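PDB 6C72: particle-associated glycoside hydrolase from Acinetobacter phage Fri1, which probably depolymerises the capsular polysaccharide of Acinetobacter baumannii as a trimeric tailspike, so that the phage can enter its host. Local coordinates for residues V117-M120 with A121-G124; T41-V45 with A46-F50; D519-T522 with N523-S526; T463-Q466 with Q467-N470. All coordinates share one frame; numbering follows the deposited sequence.

Contact 1. Residues V117-M120 with A121-G124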
# COMPACT_ATOMS: atom_id res chain seq x y z
N VAL A 117 -7.87 -32.74 16.35
CA VAL A 117 -7.65 -31.31 16.56
C VAL A 117 -7.44 -31.02 18.04
O VAL A 117 -6.54 -30.27 18.42
CB VAL A 117 -8.83 -30.49 15.99
CG1 VAL A 117 -8.67 -29.02 16.28
CG2 VAL A 117 -8.98 -30.75 14.50
N ASP A 118 -8.27 -31.64 18.90
CA ASP A 118 -8.17 -31.44 20.34
C ASP A 118 -6.84 -31.92 20.89
O ASP A 118 -6.25 -31.27 21.76
CB ASP A 118 -9.31 -32.15 21.07
CG ASP A 118 -10.64 -31.45 20.89
OD1 ASP A 118 -10.69 -30.42 20.18
OD2 ASP A 118 -11.63 -31.91 21.51
N TYR A 119 -6.35 -33.07 20.42
CA TYR A 119 -5.11 -33.61 20.97
C TYR A 119 -3.91 -32.78 20.54
O TYR A 119 -2.99 -32.54 21.34
CB TYR A 119 -4.94 -35.07 20.57
CG TYR A 119 -3.66 -35.67 21.09
CD1 TYR A 119 -3.47 -35.87 22.45
CD2 TYR A 119 -2.63 -35.99 20.23
CE1 TYR A 119 -2.30 -36.40 22.95
CE2 TYR A 119 -1.45 -36.53 20.71
CZ TYR A 119 -1.29 -36.74 22.07
OH TYR A 119 -0.12 -37.27 22.56
N MET A 120 -3.88 -32.34 19.27
CA MET A 120 -2.80 -31.46 18.82
C MET A 120 -2.81 -30.14 19.59
O MET A 120 -1.76 -29.64 19.99
CB MET A 120 -2.91 -31.19 17.32
CG MET A 120 -2.46 -32.34 16.44
SD MET A 120 -0.76 -32.87 16.74
CE MET A 120 0.17 -31.52 16.03
N ALA A 121 -4.00 -29.58 19.82
CA ALA A 121 -4.10 -28.39 20.64
C ALA A 121 -3.64 -28.64 22.08
O ALA A 121 -3.27 -27.70 22.78
CB ALA A 121 -5.53 -27.85 20.63
N LEU A 122 -3.70 -29.89 22.56
CA LEU A 122 -3.18 -30.18 23.89
C LEU A 122 -1.66 -30.20 23.91
O LEU A 122 -1.06 -29.80 24.91
CB LEU A 122 -3.75 -31.52 24.38
CG LEU A 122 -3.57 -32.01 25.82
CD1 LEU A 122 -4.41 -31.22 26.80
CD2 LEU A 122 -3.91 -33.50 25.91
N ILE A 123 -1.00 -30.61 22.82
CA ILE A 123 0.45 -30.79 22.85
C ILE A 123 1.20 -29.70 22.09
O ILE A 123 2.31 -29.91 21.60
CB ILE A 123 0.85 -32.18 22.31
CG1 ILE A 123 0.49 -32.33 20.83
CG2 ILE A 123 0.20 -33.28 23.14
CD1 ILE A 123 1.02 -33.62 20.20
N GLY A 124 0.62 -28.51 22.00
CA GLY A 124 1.35 -27.36 21.50
C GLY A 124 0.94 -26.88 20.13
O GLY A 124 1.51 -25.89 19.64
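Ile123 folds back over the ring of Tyr119, one helical turn earlier. The main apolar contact is a CH-pi one. Ile123 CG2 lies over one face of the Tyr119 ring, 4.2 Å from its centroid and 25° off the ring normal. Tyr119 CG is anti to the backbone N, and this chi1 of 179° turns the ring to the side on which Ile123 lies. The other branch of Ile123 reaches a second residue. Its CD1 touches Tyr119 CE2 at 3.9 Å and Met120 SD at 4.0 Å, beside a methionine chain bent at chi2 and chi3. Leu122 CD2 meets Tyr119 CD1 more loosely, at 4.2 Å.

Among the backbone bonds, Ala121 N donates to Val117 O at 3.0 Å with a good angle of 164°. Past Ala121 the bonds are weak and shared. Leu122 N is divided between Asp118 O and Tyr119 O, and Ile123 N between Tyr119 O and Met120 O. Gly124 follows with a positive phi.

Charge is handled outside the turn. Asp118 OD1 forms a salt bridge with Lys142 and also accepts from Gln114. On the buried side, Val117, Met120 and Ala121 pack on Val145 of strand 145-148, while Leu122 touches Ser153 of the second subunit. The chemistry implies a last turn held by apolar contacts as well as by weak bifurcated bonds.

Contact 2. Residues T41-V45 with A46-F50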
# COMPACT_ATOMS: atom_id res chain seq x y z
N THR A 41 3.06 -49.53 14.23
CA THR A 41 1.97 -50.15 13.50
C THR A 41 2.16 -49.97 12.00
O THR A 41 2.61 -48.92 11.55
CB THR A 41 0.62 -49.56 13.91
OG1 THR A 41 0.66 -48.14 13.75
CG2 THR A 41 0.28 -49.91 15.35
N THR A 42 1.84 -51.02 11.25
CA THR A 42 1.85 -50.94 9.79
C THR A 42 0.74 -50.03 9.28
O THR A 42 0.96 -49.19 8.40
CB THR A 42 1.69 -52.34 9.20
OG1 THR A 42 2.84 -53.14 9.52
CG2 THR A 42 1.50 -52.26 7.70
N SER A 43 -0.47 -50.23 9.78
CA SER A 43 -1.62 -49.39 9.48
C SER A 43 -2.43 -49.20 10.75
O SER A 43 -2.16 -49.83 11.78
CB SER A 43 -2.51 -49.99 8.40
OG SER A 43 -1.73 -50.48 7.33
N TYR A 44 -3.45 -48.35 10.68
CA TYR A 44 -4.44 -48.35 11.76
C TYR A 44 -5.35 -49.56 11.63
O TYR A 44 -5.40 -50.41 12.52
CB TYR A 44 -5.25 -47.06 11.76
CG TYR A 44 -6.00 -46.83 13.05
CD1 TYR A 44 -7.18 -47.51 13.34
CD2 TYR A 44 -5.53 -45.92 13.99
CE1 TYR A 44 -7.86 -47.29 14.51
CE2 TYR A 44 -6.20 -45.69 15.16
CZ TYR A 44 -7.36 -46.37 15.41
OH TYR A 44 -8.01 -46.13 16.58
N VAL A 45 -6.07 -49.67 10.51
CA VAL A 45 -6.84 -50.87 10.18
C VAL A 45 -5.99 -51.76 9.27
O VAL A 45 -5.46 -51.30 8.25
CB VAL A 45 -8.18 -50.51 9.51
CG1 VAL A 45 -8.88 -51.77 9.03
CG2 VAL A 45 -9.06 -49.77 10.50
N ALA A 46 -5.88 -53.03 9.64
CA ALA A 46 -4.95 -53.94 8.97
C ALA A 46 -5.22 -53.99 7.47
O ALA A 46 -6.36 -54.13 7.03
CB ALA A 46 -5.06 -55.34 9.57
N GLY A 47 -4.14 -53.86 6.70
CA GLY A 47 -4.17 -53.99 5.25
C GLY A 47 -4.58 -52.75 4.48
O GLY A 47 -4.67 -52.82 3.25
N THR A 48 -4.81 -51.61 5.15
CA THR A 48 -5.22 -50.42 4.43
C THR A 48 -4.05 -49.55 4.01
O THR A 48 -4.18 -48.77 3.06
CB THR A 48 -6.19 -49.54 5.26
OG1 THR A 48 -5.53 -49.04 6.43
CG2 THR A 48 -7.43 -50.32 5.66
N GLY A 49 -2.91 -49.65 4.69
CA GLY A 49 -1.78 -48.80 4.38
C GLY A 49 -1.87 -47.38 4.90
O GLY A 49 -0.98 -46.58 4.62
N PHE A 50 -2.93 -47.06 5.64
CA PHE A 50 -3.13 -45.74 6.23
C PHE A 50 -3.12 -45.86 7.74
O PHE A 50 -3.62 -46.85 8.29
CB PHE A 50 -4.45 -45.12 5.76
CG PHE A 50 -4.48 -44.81 4.30
CD1 PHE A 50 -4.85 -45.77 3.38
CD2 PHE A 50 -4.12 -43.54 3.84
CE1 PHE A 50 -4.88 -45.49 2.03
CE2 PHE A 50 -4.14 -43.25 2.48
CZ PHE A 50 -4.51 -44.23 1.57
O HOH W 1 0.24 -46.45 7.11
O HOH W 2 -6.70 -47.59 8.60
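Ser43 reaches across the loop to Gly49 and Phe50. Its CB lies 3.3 Å from Phe50 O and 3.7 Å from Thr48 OG1. From CB the hydroxyl swings to the side of its own backbone N, anti to the carbonyl carbon (chi1 -45°). There OG accepts from Gly49 N at 3.0 Å, with a bent N-H angle of 136°. The backbone closes the same gap: Tyr44 N donates to Phe50 O at 2.8 Å and 169°.

Further along the loop, Val45 O takes two donors from Thr48. Thr48 N lies 3.2 Å away. Thr48 OG1, at 2.9 Å, sits in the carbonyl plane on a lone pair. The threonine methyl CG2 meets Val45 CB and CG1. Water 2 links Val45 N to Thr48 OG1, and water 1 bridges Thr42 O and Gly49 O, weakly at the glycine end.

Phe50 turns out of the loop and packs on Thr93, Ala99 and Glu100, a zinc-binding residue that holds no zinc in this chain. Tyr44 OH bonds to Gly67 O. The bond from Thr48 N to Val45 O closes a type II beta turn with Gly47 at its third position, in the loop connecting antiparallel strands 38-41 and 54-58.

Contact 3. Residues D519-T522 with N523-S526. With ZN (zinc ion), chain L.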
# COMPACT_ATOMS: atom_id res chain seq x y z
N ASP A 519 -31.97 46.28 -5.12
CA ASP A 519 -33.09 46.30 -4.19
C ASP A 519 -34.16 45.30 -4.60
O ASP A 519 -34.47 45.16 -5.78
CB ASP A 519 -33.66 47.71 -4.13
CG ASP A 519 -34.38 48.01 -2.83
OD1 ASP A 519 -35.28 47.23 -2.46
OD2 ASP A 519 -34.02 49.02 -2.17
N ALA A 520 -34.73 44.61 -3.60
CA ALA A 520 -35.79 43.65 -3.85
C ALA A 520 -37.18 44.27 -3.82
O ALA A 520 -38.15 43.57 -4.09
CB ALA A 520 -35.72 42.51 -2.82
N THR A 521 -37.28 45.57 -3.54
CA THR A 521 -38.57 46.25 -3.56
C THR A 521 -39.09 46.44 -4.99
O THR A 521 -38.32 46.73 -5.91
CB THR A 521 -38.45 47.63 -2.89
OG1 THR A 521 -37.98 47.48 -1.55
CG2 THR A 521 -39.78 48.37 -2.89
N THR A 522 -40.40 46.33 -5.15
CA THR A 522 -41.05 46.59 -6.43
C THR A 522 -41.30 48.09 -6.60
O THR A 522 -41.80 48.75 -5.68
CB THR A 522 -42.37 45.82 -6.49
OG1 THR A 522 -42.11 44.42 -6.29
CG2 THR A 522 -43.06 46.01 -7.83
N ASN A 523 -40.90 48.64 -7.76
CA ASN A 523 -41.16 50.03 -8.17
C ASN A 523 -40.37 51.08 -7.38
O ASN A 523 -39.85 52.03 -7.98
CB ASN A 523 -42.65 50.38 -8.06
CG ASN A 523 -43.52 49.58 -9.01
OD1 ASN A 523 -43.06 49.10 -10.05
ND2 ASN A 523 -44.79 49.41 -8.64
N ALA A 524 -40.30 50.96 -6.06
CA ALA A 524 -39.71 51.98 -5.20
C ALA A 524 -38.33 51.59 -4.68
O ALA A 524 -37.87 52.15 -3.67
CB ALA A 524 -40.65 52.31 -4.04
N GLY A 525 -37.67 50.63 -5.32
CA GLY A 525 -36.35 50.25 -4.88
C GLY A 525 -35.31 51.27 -5.31
O GLY A 525 -35.57 52.20 -6.07
N SER A 526 -34.09 51.05 -4.85
CA SER A 526 -33.03 52.00 -5.13
C SER A 526 -32.64 51.97 -6.60
O SER A 526 -32.69 50.92 -7.26
CB SER A 526 -31.84 51.70 -4.24
OG SER A 526 -31.55 50.34 -4.26
ZN ZN L . -35.65 47.88 -0.21
O HOH W 3 -31.92 48.25 -7.18
O HOH W 4 -35.40 45.86 0.88
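Asp519 OD1 is gripped by three groups: the zinc ion at 2.4 Å, Thr521 N at 2.8 Å and Thr521 OG1 at 2.9 Å. The bond from Thr521 N makes this an Asx turn. The amide meets OD1 on the anti side, 20° out of the carboxylate plane. The hydroxyl comes from the syn side and is tilted 32° from that plane. These bonds fix the rotation of the carboxylate and hold it facing the metal. It faces the zinc ion unevenly, with OD2 further off at 2.8 Å. In Thr521, chi1 of -58° sets the hydroxyl beside its own backbone N, where OG1 is also a long 2.7 Å from the zinc ion. Water 4 is another ligand, and Ser573 and Asn575 belong to the same site.

The loop returns close beside the aspartate. Gly525 CA lies 3.6 Å from Asp519 CG. Asp519 OD2 is also held by Thr576 N and, weakly, by Ser526 N. Ser526 OG bonds to Thr576 O, so both ends of the loop are tied to the start of strand 576-585. Thr521 CG2 rests over Ala524 and Gly525.

The loop joins antiparallel strands 509-517 and 528-536 and lies against a neighbour. Asp537 and Asn538 of the third subunit bond to Gly525 N and Thr522 OG1. Between the two ends of the loop, water 3 accepts from Asp519 N and donates to Ser526 O at 2.8 Å.

Contact 4. Residues T463-Q466 with Q467-N470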
# COMPACT_ATOMS: atom_id res chain seq x y z
N THR A 463 -13.43 19.29 -2.24
CA THR A 463 -13.66 20.27 -1.19
C THR A 463 -12.39 21.04 -0.85
O THR A 463 -12.45 22.24 -0.56
CB THR A 463 -14.23 19.57 0.05
OG1 THR A 463 -15.47 18.93 -0.28
CG2 THR A 463 -14.48 20.56 1.16
N ILE A 464 -11.24 20.37 -0.87
CA ILE A 464 -9.99 21.01 -0.46
C ILE A 464 -9.69 22.22 -1.33
O ILE A 464 -9.06 23.18 -0.88
CB ILE A 464 -8.84 19.98 -0.49
CG1 ILE A 464 -7.55 20.59 0.05
CG2 ILE A 464 -8.57 19.47 -1.90
CD1 ILE A 464 -7.63 20.87 1.50
N THR A 465 -10.15 22.22 -2.58
CA THR A 465 -9.90 23.29 -3.52
C THR A 465 -11.11 24.18 -3.75
O THR A 465 -11.10 25.01 -4.67
CB THR A 465 -9.46 22.70 -4.86
OG1 THR A 465 -10.41 21.71 -5.25
CG2 THR A 465 -8.06 22.09 -4.76
N GLN A 466 -12.16 24.03 -2.95
CA GLN A 466 -13.37 24.79 -3.26
C GLN A 466 -13.14 26.30 -3.15
O GLN A 466 -13.79 27.07 -3.87
CB GLN A 466 -14.52 24.35 -2.35
CG GLN A 466 -14.36 24.76 -0.92
CD GLN A 466 -15.36 24.07 -0.00
OE1 GLN A 466 -16.26 23.35 -0.47
NE2 GLN A 466 -15.21 24.28 1.31
N GLN A 467 -12.19 26.74 -2.32
CA GLN A 467 -11.94 28.18 -2.19
C GLN A 467 -11.41 28.80 -3.47
O GLN A 467 -11.45 30.02 -3.62
CB GLN A 467 -10.96 28.45 -1.05
CG GLN A 467 -9.54 28.01 -1.34
CD GLN A 467 -8.69 27.92 -0.09
OE1 GLN A 467 -8.95 27.08 0.78
NE2 GLN A 467 -7.67 28.77 0.01
N TYR A 468 -10.90 27.99 -4.40
CA TYR A 468 -10.48 28.51 -5.70
C TYR A 468 -11.63 28.59 -6.69
O TYR A 468 -11.47 29.18 -7.76
CB TYR A 468 -9.36 27.62 -6.27
CG TYR A 468 -8.25 27.37 -5.28
CD1 TYR A 468 -7.74 28.40 -4.49
CD2 TYR A 468 -7.72 26.09 -5.12
CE1 TYR A 468 -6.73 28.17 -3.57
CE2 TYR A 468 -6.71 25.85 -4.22
CZ TYR A 468 -6.21 26.89 -3.44
OH TYR A 468 -5.20 26.64 -2.53
N ARG A 469 -12.77 27.99 -6.38
CA ARG A 469 -13.90 27.97 -7.30
C ARG A 469 -15.02 28.92 -6.91
O ARG A 469 -15.79 29.34 -7.79
CB ARG A 469 -14.46 26.54 -7.42
CG ARG A 469 -13.42 25.49 -7.82
CD ARG A 469 -14.07 24.17 -8.21
NE ARG A 469 -14.76 23.53 -7.08
CZ ARG A 469 -14.17 22.78 -6.16
NH1 ARG A 469 -12.87 22.56 -6.21
NH2 ARG A 469 -14.89 22.24 -5.19
N ASN A 470 -15.14 29.28 -5.65
CA ASN A 470 -16.12 30.30 -5.35
C ASN A 470 -15.58 31.64 -5.83
O ASN A 470 -14.39 31.81 -6.08
CB ASN A 470 -16.42 30.34 -3.85
CG ASN A 470 -16.88 28.98 -3.31
OD1 ASN A 470 -16.96 27.99 -4.05
ND2 ASN A 470 -17.18 28.93 -2.01
O HOH W 5 -10.86 25.21 -0.04
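The Arg469 guanidinium lies with one face on the backbone of Gln466, whose CA is 3.4 Å above its plane, displaced toward the edge. Thr465 OG1 sits at its edge, in plane, 2.8 Å from Arg469 NH1. A bend at chi3 (-65°) folds the arginine chain back over the turn. NH2 then bonds to Arg462 O. The Tyr468 ring has Gln467 CG over one face, offset toward the rim. The side chains of Thr465 and Tyr468 cross at about a right angle, with Thr465 CB 3.8 Å from Tyr468 CD2 and its CG2 alongside CD2 and CE2.

The backbone winds through successive turns. Thr465 O accepts from Tyr468 N at 3.0 Å. Gln466 O takes two donors: Arg469 N comes from above the carbonyl plane at 2.9 Å, and Asn470 N lies nearly along the C=O axis at 3.1 Å. Water 5 accepts from Gln467 N and sits close to Ile464 O and Gln467 OE1.

Thr465 OG1 bonds within its own chain to Asp460, and Tyr468 OH across the trimer to Asp460 and Arg469 of the second subunit. Tyr468 rings of different subunits meet edge-to-face. A bound zinc ion lies about 4 Å from the Thr465 side chain. This is a run of turns in the linker between the parallel beta-helix and the C-terminal beta domain, with the tyrosines gathered where the three chains meet.

Along the chain the order is contact 2, contact 1, contact 4, contact 3. Contact 2 lies in the loop between strands 38-41 and 54-58, and contact 1 on helix 110-122 at the start of the parallel beta-helix. Their centres are about 23 Å apart. Contact 4 follows the last beta-helix strand, and contact 3 lies in the loop between strands 509-517 and 528-536; their centres are about 34 Å apart. The centres of contacts 2 and 3 are about 105 Å apart, on opposite sides of the chain's centre. None touches another. Contacts 1 and 4 both meet the second subunit, and contacts 2, 3 and 4 the third. Trimer contacts thus recur along this elongated tailspike.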